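Local coordinates for salicylate 5-hydroxylase, large oxygenase component (Ralstonia sp., PDB 7C8Z), which serves as the oxygenase component of a multicomponent enzyme that hydroxylates salicylate at its 5-position to give gentisate, using a [2Fe-2S] cluster and an iron ion, at residues 71-76 against 94-98; 215-221 against 357-363. All blocks are in the same frame, centred on the assembly; numbering follows the deposited sequence.

Interaction 1: residues 71-76 against 94-98; sequences VGLEAE and IMVRD
With CG anti to the backbone N (chi1 164°), M95 sends its side chain toward strand 69-73, and a bend at chi3 (86°) turns the methyl onto the backbone there; R97 likewise has CG anti to N, and its chain bends at chi3 to bring the guanidinium to E74. The thioether does the apolar work. Its SD lies 4.0 Å from CG2 of V71 and 3.9 Å from the carbonyl O of the same residue, while M95 CE reaches to 3.7 Å from L73 O. No backbone bond joins the two segments: the strand axes stay 8.1 Å apart at closest approach, and the contact is made by side chains across the interior of the Rieske domain. Strands 69-73 and 91-97 belong to one antiparallel sheet but are not neighbours in it, since 184-188, 175-181 and 103-107 lie between them in strand order. V185, I103 and V105 from those strands also pack on M95. V71 and G72 both face V185, a classic beta bulge, and G72 has a positive phi with an extended psi, a backbone conformation that glycine alone adopts readily. Beyond the bulge the chain turns through a 3-10 segment, where E76 OE2 accepts from L73 N at 2.9 Å and also forms a salt bridge with K84. At the far end E74 OE1 meets R97 NH2 at 3.3 Å in a salt bridge whose N-H...O angle is 141°, so the bond is long and bent. NH2 approaches the anti side of that oxygen, and OE1 lies off the guanidinium plane. R97 is held more firmly through NE, which donates to I77 O.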
ATOM      1  N   VAL A  71      -9.665 -19.714 -19.975  1.00 42.42           N
ATOM      2  CA  VAL A  71      -8.926 -18.580 -20.513  1.00 34.31           C
ATOM      3  C   VAL A  71      -9.804 -17.587 -21.264  1.00 36.13           C
ATOM      4  O   VAL A  71      -9.361 -16.448 -21.490  1.00 37.18           O
ATOM      5  CB  VAL A  71      -7.754 -19.035 -21.411  1.00 43.03           C
ATOM      6  CG1 VAL A  71      -6.757 -19.864 -20.612  1.00 45.45           C
ATOM      7  CG2 VAL A  71      -8.257 -19.802 -22.614  1.00 44.47           C
ATOM      8  N   GLY A  72     -11.027 -17.930 -21.659  1.00 40.14           N
ATOM      9  CA  GLY A  72     -11.893 -16.857 -22.126  1.00 36.30           C
ATOM     10  C   GLY A  72     -13.029 -17.353 -23.006  1.00 40.70           C
ATOM     11  O   GLY A  72     -13.449 -18.500 -22.918  1.00 49.23           O
ATOM     12  N   LEU A  73     -13.535 -16.428 -23.820  1.00 36.28           N
ATOM     13  CA  LEU A  73     -14.589 -16.698 -24.782  1.00 43.58           C
ATOM     14  C   LEU A  73     -14.088 -16.428 -26.194  1.00 50.63           C
ATOM     15  O   LEU A  73     -13.278 -15.521 -26.417  1.00 47.43           O
ATOM     16  CB  LEU A  73     -15.819 -15.833 -24.503  1.00 40.09           C
ATOM     17  CG  LEU A  73     -16.448 -16.032 -23.125  1.00 35.46           C
ATOM     18  CD1 LEU A  73     -17.780 -15.300 -23.039  1.00 30.11           C
ATOM     19  CD2 LEU A  73     -16.618 -17.515 -22.858  1.00 37.41           C
ATOM     20  N   GLU A  74     -14.599 -17.205 -27.155  1.00 43.16           N
ATOM     21  CA  GLU A  74     -14.202 -17.005 -28.545  1.00 39.40           C
ATOM     22  C   GLU A  74     -14.589 -15.618 -29.041  1.00 38.87           C
ATOM     23  O   GLU A  74     -13.859 -15.017 -29.837  1.00 49.44           O
ATOM     24  CB  GLU A  74     -14.824 -18.079 -29.436  1.00 39.60           C
ATOM     25  CG  GLU A  74     -14.365 -19.484 -29.112  1.00 57.91           C
ATOM     26  CD  GLU A  74     -14.410 -20.410 -30.315  1.00 76.10           C
ATOM     27  OE1 GLU A  74     -14.121 -19.945 -31.439  1.00 65.14           O
ATOM     28  OE2 GLU A  74     -14.733 -21.606 -30.132  1.00 84.18           O
ATOM     29  N   ALA A  75     -15.729 -15.097 -28.581  1.00 33.92           N
ATOM     30  CA  ALA A  75     -16.183 -13.778 -29.006  1.00 45.21           C
ATOM     31  C   ALA A  75     -15.221 -12.668 -28.608  1.00 52.16           C
ATOM     32  O   ALA A  75     -15.257 -11.591 -29.212  1.00 64.15           O
ATOM     33  CB  ALA A  75     -17.570 -13.489 -28.432  1.00 51.84           C
ATOM     34  N   GLU A  76     -14.367 -12.892 -27.604  1.00 45.13           N
ATOM     35  CA  GLU A  76     -13.376 -11.879 -27.260  1.00 41.99           C
ATOM     36  C   GLU A  76     -12.289 -11.753 -28.320  1.00 39.54           C
ATOM     37  O   GLU A  76     -11.563 -10.755 -28.326  1.00 40.67           O
ATOM     38  CB  GLU A  76     -12.726 -12.187 -25.908  1.00 33.18           C
ATOM     39  CG  GLU A  76     -13.670 -12.738 -24.857  1.00 41.78           C
ATOM     40  CD  GLU A  76     -13.059 -12.746 -23.469  1.00 35.89           C
ATOM     41  OE1 GLU A  76     -12.991 -11.679 -22.831  1.00 36.46           O
ATOM     42  OE2 GLU A  76     -12.626 -13.823 -23.023  1.00 51.30           O
ATOM     43  N   ILE A  94      -1.425 -15.719 -23.089  1.00 31.61           N
ATOM     44  CA  ILE A  94      -2.072 -14.960 -24.149  1.00 30.36           C
ATOM     45  C   ILE A  94      -2.904 -15.922 -24.983  1.00 39.24           C
ATOM     46  O   ILE A  94      -2.397 -16.961 -25.433  1.00 40.94           O
ATOM     47  CB  ILE A  94      -1.038 -14.226 -25.021  1.00 36.84           C
ATOM     48  CG1 ILE A  94      -0.066 -13.437 -24.135  1.00 30.48           C
ATOM     49  CG2 ILE A  94      -1.725 -13.324 -26.046  1.00 26.20           C
ATOM     50  CD1 ILE A  94       1.231 -13.108 -24.806  1.00 36.10           C
ATOM     51  N   MET A  95      -4.180 -15.579 -25.178  1.00 33.93           N
ATOM     52  CA  MET A  95      -5.102 -16.331 -26.021  1.00 34.12           C
ATOM     53  C   MET A  95      -5.320 -15.521 -27.292  1.00 47.51           C
ATOM     54  O   MET A  95      -5.874 -14.419 -27.238  1.00 56.28           O
ATOM     55  CB  MET A  95      -6.422 -16.581 -25.294  1.00 33.10           C
ATOM     56  CG  MET A  95      -7.561 -17.006 -26.207  1.00 45.80           C
ATOM     57  SD  MET A  95      -9.168 -17.052 -25.386  1.00 52.66           S
ATOM     58  CE  MET A  95      -9.690 -15.348 -25.558  1.00 52.83           C
ATOM     59  N   VAL A  96      -4.865 -16.043 -28.426  1.00 39.68           N
ATOM     60  CA  VAL A  96      -4.922 -15.311 -29.685  1.00 45.59           C
ATOM     61  C   VAL A  96      -5.602 -16.161 -30.748  1.00 48.93           C
ATOM     62  O   VAL A  96      -5.402 -17.380 -30.816  1.00 53.30           O
ATOM     63  CB  VAL A  96      -3.514 -14.878 -30.151  1.00 40.83           C
ATOM     64  CG1 VAL A  96      -2.622 -16.092 -30.377  1.00 33.12           C
ATOM     65  CG2 VAL A  96      -3.608 -14.017 -31.406  1.00 35.27           C
ATOM     66  N   ARG A  97      -6.386 -15.513 -31.603  1.00 45.42           N
ATOM     67  CA  ARG A  97      -6.981 -16.210 -32.730  1.00 42.20           C
ATOM     68  C   ARG A  97      -5.960 -16.316 -33.854  1.00 34.88           C
ATOM     69  O   ARG A  97      -5.408 -15.306 -34.299  1.00 45.55           O
ATOM     70  CB  ARG A  97      -8.231 -15.495 -33.234  1.00 50.32           C
ATOM     71  CG  ARG A  97      -8.807 -16.167 -34.475  1.00 61.82           C
ATOM     72  CD  ARG A  97     -10.306 -15.997 -34.584  1.00 61.45           C
ATOM     73  NE  ARG A  97     -10.988 -16.211 -33.312  1.00 58.78           N
ATOM     74  CZ  ARG A  97     -11.367 -17.397 -32.850  1.00 54.89           C
ATOM     75  NH1 ARG A  97     -11.129 -18.497 -33.554  1.00 54.97           N
ATOM     76  NH2 ARG A  97     -11.989 -17.482 -31.682  1.00 51.20           N
ATOM     77  N   ASP A  98      -5.723 -17.539 -34.316  1.00 48.50           N
ATOM     78  CA  ASP A  98      -4.738 -17.807 -35.349  1.00 44.82           C
ATOM     79  C   ASP A  98      -5.268 -17.361 -36.708  1.00 57.97           C
ATOM     80  O   ASP A  98      -6.483 -17.354 -36.931  1.00 73.50           O
ATOM     81  CB  ASP A  98      -4.410 -19.296 -35.394  1.00 53.92           C
ATOM     82  CG  ASP A  98      -3.081 -19.580 -36.057  1.00 64.60           C
ATOM     83  OD1 ASP A  98      -2.053 -19.544 -35.351  1.00 76.56           O
ATOM     84  OD2 ASP A  98      -3.060 -19.828 -37.283  1.00 63.67           O
TER

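Interaction 2: residues 215-221 against 357-363; sequences RKLKILG and THFGFED
This is an antiparallel pairing of neighbouring strands with a classic beta bulge, between 217-227, outermost within this chain in the seven-stranded sheet of the catalytic domain, and 352-361 beside it. The backbone of L220 also hydrogen-bonds to a neighbouring chain of the assembly. K218 and G360 form a hydrogen-bonded pair: G360 N reaches K218 O at 2.9 Å, nearly straight at 175° and in the carbonyl plane, whereas K218 N comes to G360 O from above that carbonyl's plane. L217 with F361 and I219 with F359 are the non-hydrogen-bonded pairs that flank it. The register then slips by one, because L220 and G221 both face H358. H358 O consequently accepts two N-H groups, L220 N at 2.8 Å and G221 N at 3.1 Å, and H358 N returns a bond to G221 O. The F359 ring meets L217 CD1, while L220 packs on helix 366-375. Past the last bridge, E362 N donates to K216 O at 2.8 Å, carrying the pairing into the loop. L217 and F361 lie side by side and point the same way, with CD2 of L217 3.7 Å from CD1 of F361. W315 meets the F361 ring edge-to-face. The R215 chain bends at chi3 (-77°), and its NE donates to N213 OD1, which would limit the group's rotation. Its guanidinium makes a stacked cation-pi contact over the face of F361: the planes are 12° apart, and R215 CZ sits 3.3 Å from the F361 ring centroid.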
ATOM      1  N   ARG A 215     -24.732 -21.205 -30.009  1.00 48.94           N
ATOM      2  CA  ARG A 215     -24.961 -19.847 -30.480  1.00 48.56           C
ATOM      3  C   ARG A 215     -23.679 -19.033 -30.339  1.00 52.92           C
ATOM      4  O   ARG A 215     -22.847 -19.294 -29.468  1.00 70.49           O
ATOM      5  CB  ARG A 215     -26.077 -19.185 -29.672  1.00 56.59           C
ATOM      6  CG  ARG A 215     -27.457 -19.780 -29.849  1.00 43.36           C
ATOM      7  CD  ARG A 215     -28.419 -19.199 -28.821  1.00 42.90           C
ATOM      8  NE  ARG A 215     -28.225 -19.799 -27.505  1.00 61.65           N
ATOM      9  CZ  ARG A 215     -28.863 -19.428 -26.398  1.00 67.94           C
ATOM     10  NH1 ARG A 215     -29.746 -18.437 -26.436  1.00 61.25           N
ATOM     11  NH2 ARG A 215     -28.618 -20.053 -25.249  1.00 55.41           N
ATOM     12  N   LYS A 216     -23.514 -18.040 -31.206  1.00 48.75           N
ATOM     13  CA  LYS A 216     -22.398 -17.119 -31.061  1.00 51.78           C
ATOM     14  C   LYS A 216     -22.750 -16.059 -30.026  1.00 60.97           C
ATOM     15  O   LYS A 216     -23.863 -15.524 -30.018  1.00 75.95           O
ATOM     16  CB  LYS A 216     -22.036 -16.472 -32.400  1.00 47.50           C
ATOM     17  CG  LYS A 216     -20.633 -16.844 -32.906  1.00 66.74           C
ATOM     18  CD  LYS A 216     -19.553 -15.896 -32.358  1.00 71.20           C
ATOM     19  CE  LYS A 216     -18.133 -16.422 -32.611  1.00 63.04           C
ATOM     20  NZ  LYS A 216     -17.078 -15.380 -32.413  1.00 49.86           N
ATOM     21  N   LEU A 217     -21.804 -15.770 -29.142  1.00 49.09           N
ATOM     22  CA  LEU A 217     -22.038 -14.883 -28.013  1.00 44.91           C
ATOM     23  C   LEU A 217     -21.602 -13.462 -28.350  1.00 45.42           C
ATOM     24  O   LEU A 217     -20.739 -13.245 -29.205  1.00 47.65           O
ATOM     25  CB  LEU A 217     -21.284 -15.372 -26.775  1.00 34.90           C
ATOM     26  CG  LEU A 217     -21.180 -16.891 -26.623  1.00 45.51           C
ATOM     27  CD1 LEU A 217     -20.254 -17.260 -25.477  1.00 46.45           C
ATOM     28  CD2 LEU A 217     -22.555 -17.506 -26.417  1.00 53.61           C
ATOM     29  N   LYS A 218     -22.241 -12.492 -27.694  1.00 45.00           N
ATOM     30  CA  LYS A 218     -21.850 -11.087 -27.768  1.00 47.00           C
ATOM     31  C   LYS A 218     -21.451 -10.648 -26.366  1.00 45.46           C
ATOM     32  O   LYS A 218     -22.231 -10.800 -25.420  1.00 47.81           O
ATOM     33  CB  LYS A 218     -22.975 -10.210 -28.328  1.00 42.63           C
ATOM     34  CG  LYS A 218     -24.340 -10.421 -27.693  1.00 56.67           C
ATOM     35  CD  LYS A 218     -25.419  -9.626 -28.419  1.00 61.91           C
ATOM     36  CE  LYS A 218     -25.347  -8.147 -28.076  1.00 68.77           C
ATOM     37  NZ  LYS A 218     -26.561  -7.408 -28.528  1.00 68.29           N
ATOM     38  N   ILE A 219     -20.238 -10.115 -26.234  1.00 41.41           N
ATOM     39  CA  ILE A 219     -19.720  -9.699 -24.933  1.00 44.78           C
ATOM     40  C   ILE A 219     -20.434  -8.439 -24.464  1.00 48.46           C
ATOM     41  O   ILE A 219     -20.414  -7.405 -25.144  1.00 43.64           O
ATOM     42  CB  ILE A 219     -18.203  -9.484 -24.993  1.00 30.28           C
ATOM     43  CG1 ILE A 219     -17.521 -10.728 -25.553  1.00 28.70           C
ATOM     44  CG2 ILE A 219     -17.660  -9.157 -23.614  1.00 28.81           C
ATOM     45  CD1 ILE A 219     -17.799 -11.975 -24.759  1.00 39.67           C
ATOM     46  N   LEU A 220     -21.037  -8.507 -23.277  1.00 47.23           N
ATOM     47  CA  LEU A 220     -21.644  -7.324 -22.685  1.00 41.30           C
ATOM     48  C   LEU A 220     -20.637  -6.514 -21.878  1.00 43.85           C
ATOM     49  O   LEU A 220     -20.667  -5.278 -21.924  1.00 38.02           O
ATOM     50  CB  LEU A 220     -22.827  -7.715 -21.795  1.00 48.56           C
ATOM     51  CG  LEU A 220     -24.010  -8.424 -22.464  1.00 42.16           C
ATOM     52  CD1 LEU A 220     -25.123  -8.683 -21.460  1.00 30.71           C
ATOM     53  CD2 LEU A 220     -24.529  -7.626 -23.652  1.00 38.73           C
ATOM     54  N   GLY A 221     -19.735  -7.167 -21.158  1.00 49.93           N
ATOM     55  CA  GLY A 221     -18.695  -6.404 -20.490  1.00 30.48           C
ATOM     56  C   GLY A 221     -18.012  -7.163 -19.372  1.00 28.80           C
ATOM     57  O   GLY A 221     -18.263  -8.346 -19.135  1.00 37.89           O
ATOM     58  N   THR A 357     -17.090 -11.944 -16.719  1.00 38.31           N
ATOM     59  CA  THR A 357     -17.364 -11.660 -18.126  1.00 30.11           C
ATOM     60  C   THR A 357     -18.851 -11.913 -18.334  1.00 41.78           C
ATOM     61  O   THR A 357     -19.298 -13.067 -18.361  1.00 42.18           O
ATOM     62  CB  THR A 357     -16.520 -12.539 -19.045  1.00 27.86           C
ATOM     63  OG1 THR A 357     -15.166 -12.564 -18.580  1.00 32.81           O
ATOM     64  CG2 THR A 357     -16.557 -12.008 -20.470  1.00 27.23           C
ATOM     65  N   HIS A 358     -19.623 -10.832 -18.432  1.00 26.53           N
ATOM     66  CA  HIS A 358     -21.053 -10.925 -18.693  1.00 33.54           C
ATOM     67  C   HIS A 358     -21.283 -10.926 -20.195  1.00 34.29           C
ATOM     68  O   HIS A 358     -20.763 -10.046 -20.904  1.00 31.74           O
ATOM     69  CB  HIS A 358     -21.802  -9.756 -18.055  1.00 36.63           C
ATOM     70  CG  HIS A 358     -21.863  -9.814 -16.563  1.00 42.78           C
ATOM     71  ND1 HIS A 358     -23.026 -10.096 -15.878  1.00 46.72           N
ATOM     72  CD2 HIS A 358     -20.909  -9.619 -15.622  1.00 50.55           C
ATOM     73  CE1 HIS A 358     -22.784 -10.075 -14.579  1.00 61.43           C
ATOM     74  NE2 HIS A 358     -21.506  -9.787 -14.397  1.00 56.26           N
ATOM     75  N   PHE A 359     -22.084 -11.884 -20.676  1.00 46.97           N
ATOM     76  CA  PHE A 359     -22.298 -11.993 -22.114  1.00 50.52           C
ATOM     77  C   PHE A 359     -23.752 -12.318 -22.415  1.00 50.03           C
ATOM     78  O   PHE A 359     -24.505 -12.772 -21.552  1.00 46.08           O
ATOM     79  CB  PHE A 359     -21.384 -13.054 -22.749  1.00 39.40           C
ATOM     80  CG  PHE A 359     -21.572 -14.441 -22.190  1.00 47.59           C
ATOM     81  CD1 PHE A 359     -20.932 -14.826 -21.020  1.00 50.62           C
ATOM     82  CD2 PHE A 359     -22.371 -15.366 -22.844  1.00 44.43           C
ATOM     83  CE1 PHE A 359     -21.094 -16.099 -20.512  1.00 41.77           C
ATOM     84  CE2 PHE A 359     -22.538 -16.641 -22.339  1.00 38.21           C
ATOM     85  CZ  PHE A 359     -21.896 -17.008 -21.175  1.00 47.37           C
ATOM     86  N   GLY A 360     -24.136 -12.058 -23.662  1.00 44.65           N
ATOM     87  CA  GLY A 360     -25.423 -12.448 -24.198  1.00 41.02           C
ATOM     88  C   GLY A 360     -25.231 -13.250 -25.467  1.00 52.88           C
ATOM     89  O   GLY A 360     -24.106 -13.659 -25.773  1.00 45.69           O
ATOM     90  N   PHE A 361     -26.304 -13.492 -26.212  1.00 67.35           N
ATOM     91  CA  PHE A 361     -26.242 -14.273 -27.437  1.00 53.05           C
ATOM     92  C   PHE A 361     -26.504 -13.379 -28.640  1.00 57.05           C
ATOM     93  O   PHE A 361     -27.114 -12.312 -28.528  1.00 55.06           O
ATOM     94  CB  PHE A 361     -27.251 -15.425 -27.402  1.00 45.11           C
ATOM     95  CG  PHE A 361     -27.189 -16.238 -26.144  1.00 42.65           C
ATOM     96  CD1 PHE A 361     -26.244 -17.241 -25.998  1.00 37.60           C
ATOM     97  CD2 PHE A 361     -28.062 -15.988 -25.099  1.00 44.79           C
ATOM     98  CE1 PHE A 361     -26.174 -17.982 -24.843  1.00 41.16           C
ATOM     99  CE2 PHE A 361     -28.000 -16.729 -23.939  1.00 57.76           C
ATOM    100  CZ  PHE A 361     -27.055 -17.728 -23.810  1.00 54.65           C
ATOM    101  N   GLU A 362     -26.020 -13.828 -29.801  1.00 67.97           N
ATOM    102  CA  GLU A 362     -26.148 -13.023 -31.012  1.00 75.63           C
ATOM    103  C   GLU A 362     -27.606 -12.796 -31.396  1.00 65.19           C
ATOM    104  O   GLU A 362     -27.943 -11.729 -31.921  1.00 57.99           O
ATOM    105  CB  GLU A 362     -25.373 -13.669 -32.164  1.00 88.24           C
ATOM    106  CG  GLU A 362     -24.745 -12.659 -33.130  1.00 94.54           C
ATOM    107  CD  GLU A 362     -23.436 -12.072 -32.614  1.00 99.11           C
ATOM    108  OE1 GLU A 362     -23.458 -10.947 -32.066  1.00 97.01           O
ATOM    109  OE2 GLU A 362     -22.382 -12.730 -32.763  1.00 97.75           O
ATOM    110  N   ASP A 363     -28.479 -13.784 -31.172  1.00 65.65           N
ATOM    111  CA  ASP A 363     -29.885 -13.631 -31.536  1.00 70.10           C
ATOM    112  C   ASP A 363     -30.649 -12.713 -30.596  1.00 72.77           C
ATOM    113  O   ASP A 363     -31.872 -12.577 -30.747  1.00 80.65           O
ATOM    114  CB  ASP A 363     -30.580 -14.993 -31.604  1.00 66.32           C
ATOM    115  CG  ASP A 363     -30.344 -15.846 -30.373  1.00 78.53           C
ATOM    116  OD1 ASP A 363     -30.593 -15.365 -29.247  1.00 83.85           O
ATOM    117  OD2 ASP A 363     -29.925 -17.012 -30.541  1.00 79.99           O
TER

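From the N terminus, interaction 1 comes first: 71-76 meets 94-98 after only 17 intervening residues, closing a short loop that contains strand 82-88 within the Rieske domain. Interaction 2 opens later and closes a far longer one, its 135 intervening residues carrying most of the catalytic sheet. The loops neither nest nor cross; they follow in series. In space, however, the centres of interaction 1 and interaction 2 are about 14 Å apart, and the two touch. L73 CD1 lies 3.7 Å from I219 CD1 and 3.8 Å from F359 CD1, and A75 CB is 3.3 Å from L217 O. Residues 71-76 therefore bridge the Rieske sheet and the outermost strand of the catalytic sheet in this chain.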